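Local coordinates for kinase-associated protein B (Bacillus cereus, PDB 1Y71) that is of unknown function but, as a KapB-family protein of the SH3 superfamily, probably works in association with a bacterial kinase, at residues N29-G33 with S34-K38; V42-H45 with P46-G49. All coordinates share one frame; numbering follows the deposited sequence.

Interaction 1. Residues N29-G33 with S34-K38; sequences NSRPG and SYVVK
Arg31 reaches back over Ser34 and Val36 on one face of a tight antiparallel hairpin. Arg31 to Ser34 form a type II beta turn with Pro32 and Gly33 at its corners; the positive phi of Gly33 (78°) is one that glycine takes readily. Ser34 N gives a hydrogen bond to Arg31 O at 3.0 Å, and Arg31 N returns a longer, more bent one to Ser34 O at 3.3 Å. Two pairs further on, past the non-hydrogen-bonded pair Ser30-Tyr35, Val36 N donates to Asn29 O at 2.9 Å, an oxygen that also receives a CA-H...O contact from Tyr35 CA. On the Arg31 face, CB carries the chain out of the sheet, CG passes Ser34 OG only at the limit of contact, and a bend about the CG-CD bond (chi3 58°) turns the guanidinium back across the partner strand. NE then comes 3.3 Å from Ser34 OG, and CZ lies close to the same hydroxyl. The tip NH2 lies 3.5 Å from Val36 CG2, which meets the guanidinium at its edge, in plane, and which also packs on Asn29 CB at 3.9 Å. The opposite face carries Ser30 and Tyr35: Ser30 OG rests 3.4 Å from Tyr35 CE1, while the phenol OH is hydrogen-bonded to Phe8 N and the ring meets that of Phe8 edge-to-face. Asn75 OD1, on the adjoining strand 73-77, is hydrogen-bonded to both Arg31 NH2 and Ser34 OG. One amide oxygen thus serves a cation and a hydroxyl together, which probably restrains the guanidinium at NH2 while a methyl group borders its edge.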
loop_
_atom_site.group_PDB
_atom_site.type_symbol
_atom_site.label_atom_id
_atom_site.label_comp_id
_atom_site.label_asym_id
_atom_site.label_seq_id
_atom_site.Cartn_x
_atom_site.Cartn_y
_atom_site.Cartn_z
ATOM N N ASN B 29 -14.076 -2.948 -11.135
ATOM C CA ASN B 29 -15.221 -3.321 -11.980
ATOM C C ASN B 29 -15.051 -4.771 -12.429
ATOM O O ASN B 29 -13.925 -5.265 -12.561
ATOM C CB ASN B 29 -15.345 -2.371 -13.196
ATOM C CG ASN B 29 -16.759 -2.343 -13.829
ATOM O OD1 ASN B 29 -17.786 -2.569 -13.166
ATOM N ND2 ASN B 29 -16.805 -2.033 -15.128
ATOM N N SER B 30 -16.187 -5.435 -12.643
ATOM C CA SER B 30 -16.243 -6.776 -13.200
ATOM C C SER B 30 -16.878 -6.712 -14.584
ATOM O O SER B 30 -17.530 -5.723 -14.959
ATOM C CB SER B 30 -17.102 -7.706 -12.332
ATOM O OG SER B 30 -16.680 -7.749 -10.978
ATOM N N ARG B 31 -16.688 -7.795 -15.321
ATOM C CA ARG B 31 -17.257 -8.004 -16.641
ATOM C C ARG B 31 -16.923 -9.445 -16.956
ATOM O O ARG B 31 -15.941 -9.961 -16.435
ATOM C CB ARG B 31 -16.576 -7.080 -17.658
ATOM C CG ARG B 31 -16.500 -7.599 -19.110
ATOM C CD ARG B 31 -15.816 -6.579 -20.018
ATOM N NE ARG B 31 -14.469 -6.259 -19.545
ATOM C CZ ARG B 31 -14.176 -5.310 -18.657
ATOM N NH1 ARG B 31 -15.128 -4.554 -18.115
ATOM N NH2 ARG B 31 -12.912 -5.122 -18.301
ATOM N N PRO B 32 -17.758 -10.107 -17.781
ATOM C CA PRO B 32 -17.485 -11.393 -18.424
ATOM C C PRO B 32 -16.002 -11.778 -18.578
ATOM O O PRO B 32 -15.291 -11.295 -19.486
ATOM C CB PRO B 32 -18.161 -11.219 -19.794
ATOM C CG PRO B 32 -19.390 -10.333 -19.478
ATOM C CD PRO B 32 -19.111 -9.625 -18.144
ATOM N N GLY B 33 -15.550 -12.645 -17.676
ATOM C CA GLY B 33 -14.217 -13.230 -17.772
ATOM C C GLY B 33 -13.026 -12.389 -17.337
ATOM O O GLY B 33 -11.879 -12.818 -17.479
ATOM N N SER B 34 -13.282 -11.197 -16.798
ATOM C CA SER B 34 -12.186 -10.316 -16.447
ATOM C C SER B 34 -12.564 -9.312 -15.358
ATOM O O SER B 34 -13.727 -9.169 -15.001
ATOM C CB SER B 34 -11.654 -9.602 -17.701
ATOM O OG SER B 34 -12.571 -8.627 -18.181
ATOM N N TYR B 35 -11.544 -8.655 -14.822
ATOM C CA TYR B 35 -11.708 -7.624 -13.819
ATOM C C TYR B 35 -10.890 -6.427 -14.212
ATOM O O TYR B 35 -9.787 -6.578 -14.723
ATOM C CB TYR B 35 -11.234 -8.136 -12.458
ATOM C CG TYR B 35 -12.102 -9.256 -11.956
ATOM C CD1 TYR B 35 -13.290 -8.975 -11.282
ATOM C CD2 TYR B 35 -11.753 -10.604 -12.185
ATOM C CE1 TYR B 35 -14.116 -9.976 -10.844
ATOM C CE2 TYR B 35 -12.584 -11.629 -11.744
ATOM C CZ TYR B 35 -13.769 -11.299 -11.066
ATOM O OH TYR B 35 -14.618 -12.284 -10.606
ATOM N N VAL B 36 -11.430 -5.239 -13.943
ATOM C CA VAL B 36 -10.654 -4.028 -14.019
ATOM C C VAL B 36 -9.969 -3.934 -12.652
ATOM O O VAL B 36 -10.638 -4.015 -11.605
ATOM C CB VAL B 36 -11.517 -2.758 -14.322
ATOM C CG1 VAL B 36 -10.629 -1.565 -14.447
ATOM C CG2 VAL B 36 -12.316 -2.951 -15.647
ATOM N N VAL B 37 -8.638 -3.809 -12.678
ATOM C CA VAL B 37 -7.821 -3.740 -11.458
ATOM C C VAL B 37 -7.098 -2.394 -11.425
ATOM O O VAL B 37 -6.403 -2.027 -12.394
ATOM C CB VAL B 37 -6.808 -4.956 -11.409
ATOM C CG1 VAL B 37 -5.809 -4.855 -10.234
ATOM C CG2 VAL B 37 -7.574 -6.302 -11.357
ATOM N N LYS B 38 -7.272 -1.663 -10.322
ATOM C CA LYS B 38 -6.520 -0.450 -10.062
ATOM C C LYS B 38 -5.217 -0.831 -9.377
ATOM O O LYS B 38 -5.216 -1.354 -8.252
ATOM C CB LYS B 38 -7.343 0.518 -9.202
ATOM C CG LYS B 38 -6.718 1.905 -8.905
ATOM C CD LYS B 38 -7.297 2.492 -7.584
ATOM C CE LYS B 38 -8.615 3.242 -7.698
ATOM N NZ LYS B 38 -9.257 3.457 -6.301
#

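Interaction 2. Residues V42-H45 with P46-G49; sequences VLKH and PVQG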
loop_
_atom_site.group_PDB
_atom_site.type_symbol
_atom_site.label_atom_id
_atom_site.label_comp_id
_atom_site.label_asym_id
_atom_site.label_seq_id
_atom_site.Cartn_x
_atom_site.Cartn_y
_atom_site.Cartn_z
ATOM N N VAL B 42 3.719 -2.992 -7.119
ATOM C CA VAL B 42 4.367 -3.936 -8.021
ATOM C C VAL B 42 5.034 -5.082 -7.253
ATOM O O VAL B 42 5.838 -4.847 -6.372
ATOM C CB VAL B 42 5.432 -3.255 -8.908
ATOM C CG1 VAL B 42 5.972 -4.273 -9.986
ATOM C CG2 VAL B 42 4.865 -1.982 -9.572
ATOM N N LEU B 43 4.691 -6.318 -7.615
ATOM C CA LEU B 43 5.340 -7.520 -7.075
ATOM C C LEU B 43 6.401 -8.088 -8.023
ATOM O O LEU B 43 7.442 -8.614 -7.574
ATOM C CB LEU B 43 4.311 -8.637 -6.778
ATOM C CG LEU B 43 3.366 -8.469 -5.601
ATOM C CD1 LEU B 43 2.347 -9.618 -5.581
ATOM C CD2 LEU B 43 4.102 -8.345 -4.263
ATOM N N LYS B 44 6.133 -8.008 -9.321
ATOM C CA LYS B 44 7.104 -8.497 -10.300
ATOM C C LYS B 44 7.122 -7.566 -11.480
ATOM O O LYS B 44 6.063 -7.258 -12.046
ATOM C CB LYS B 44 6.786 -9.940 -10.737
ATOM C CG LYS B 44 7.683 -10.427 -11.891
ATOM C CD LYS B 44 7.117 -11.712 -12.464
ATOM C CE LYS B 44 8.118 -12.392 -13.384
ATOM N NZ LYS B 44 7.740 -12.272 -14.821
ATOM N N HIS B 45 8.313 -7.065 -11.798
ATOM C CA HIS B 45 8.493 -6.180 -12.941
ATOM C C HIS B 45 8.450 -7.033 -14.202
ATOM O O HIS B 45 8.952 -8.174 -14.200
ATOM C CB HIS B 45 9.786 -5.347 -12.810
ATOM C CG HIS B 45 9.848 -4.188 -13.755
ATOM N ND1 HIS B 45 10.267 -4.320 -15.064
ATOM C CD2 HIS B 45 9.527 -2.882 -13.591
ATOM C CE1 HIS B 45 10.223 -3.140 -15.660
ATOM N NE2 HIS B 45 9.762 -2.252 -14.794
ATOM N N PRO B 46 7.771 -6.537 -15.251
ATOM C CA PRO B 46 7.609 -7.365 -16.452
ATOM C C PRO B 46 8.920 -7.669 -17.186
ATOM O O PRO B 46 9.911 -6.919 -17.090
ATOM C CB PRO B 46 6.729 -6.509 -17.358
ATOM C CG PRO B 46 6.958 -5.096 -16.868
ATOM C CD PRO B 46 7.027 -5.264 -15.376
ATOM N N VAL B 47 8.871 -8.759 -17.933
ATOM C CA VAL B 47 9.991 -9.217 -18.735
ATOM C C VAL B 47 10.183 -8.227 -19.880
ATOM O O VAL B 47 9.215 -7.648 -20.371
ATOM C CB VAL B 47 9.709 -10.657 -19.267
ATOM C CG1 VAL B 47 10.950 -11.257 -19.903
ATOM C CG2 VAL B 47 9.378 -11.550 -18.132
ATOM N N GLN B 48 11.429 -8.027 -20.296
ATOM C CA GLN B 48 11.736 -7.110 -21.393
ATOM C C GLN B 48 11.866 -7.838 -22.728
ATOM O O GLN B 48 12.056 -9.054 -22.770
ATOM C CB GLN B 48 13.041 -6.365 -21.087
ATOM C CG GLN B 48 13.020 -5.639 -19.739
ATOM C CD GLN B 48 11.858 -4.675 -19.617
ATOM O OE1 GLN B 48 10.901 -4.914 -18.868
ATOM N NE2 GLN B 48 11.928 -3.577 -20.352
ATOM N N GLY B 49 11.750 -7.081 -23.818
ATOM C CA GLY B 49 11.987 -7.602 -25.170
ATOM C C GLY B 49 10.672 -7.764 -25.912
ATOM O O GLY B 49 9.603 -7.722 -25.285
#
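A histidine ring with a CH-pi contact from the proline that directly follows it marks this contact: Pro46 CD sits over one face of the His45 imidazole, 3.6 Å from its centroid and 21° off the ring normal. The methylene lies 3.3 Å above the plane and is displaced toward the rim, nearest CG at 3.4 Å. Rotation about the first side-chain bond (chi1 -165°) sets CG beside the carbonyl carbon of His45, from where the ring can lean on the proline. The same placement brings ND1 to Pro46 O, a weak, bent hydrogen bond of 3.3 Å. Both atoms have a further partner in Gln102, bonded to Pro46 O and weakly to ND1, and NE2 is hydrogen-bonded to Tyr128 OH, so several polar links restrain the imidazole's rotation. At the ring edge, near CE1, stands the Gln48 amide, its plane 42° from that of the imidazole; which of its ends faces the ring is doubtful. The Lys44 side chain is extended until a turn at its last torsion, and its NZ passes 3.8 Å from Val47 CG2. The ammonium itself is held by Thr20 O, while Thr20 OG1 takes the Val47 N-H. Just upstream, Leu43 and Lys44 together face Lys22 in a classic beta bulge, where the chain turns a corner out of strand 34-42. Beyond it the extended segment threads between strands and helices: His45 packs on Leu95 and Leu99 of helix 91-104 and Leu124 of helix 112-127, Gln48 also touches helix 112-127, and Pro46 rests on Tyr23 of strand 21-31.

Followed from the N terminus, strand 21-31 runs into interaction 1, where the chain reverses at the 31-34 turn and returns as strand 34-42. That strand lies between 21-31 and 73-77, so the hairpin also borders the latter. Its far end leads into interaction 2, where the chain leaves the sheet in an extended loop against helices 91-104 and 112-127. The contacts are in series: the first closes before the second opens, and they neither nest nor cross. Their centres are about 21 Å apart, at the two ends of one strand. Interaction 1 closes a hairpin inside the sheet; interaction 2 helps join the sheet to the helical part of the chain.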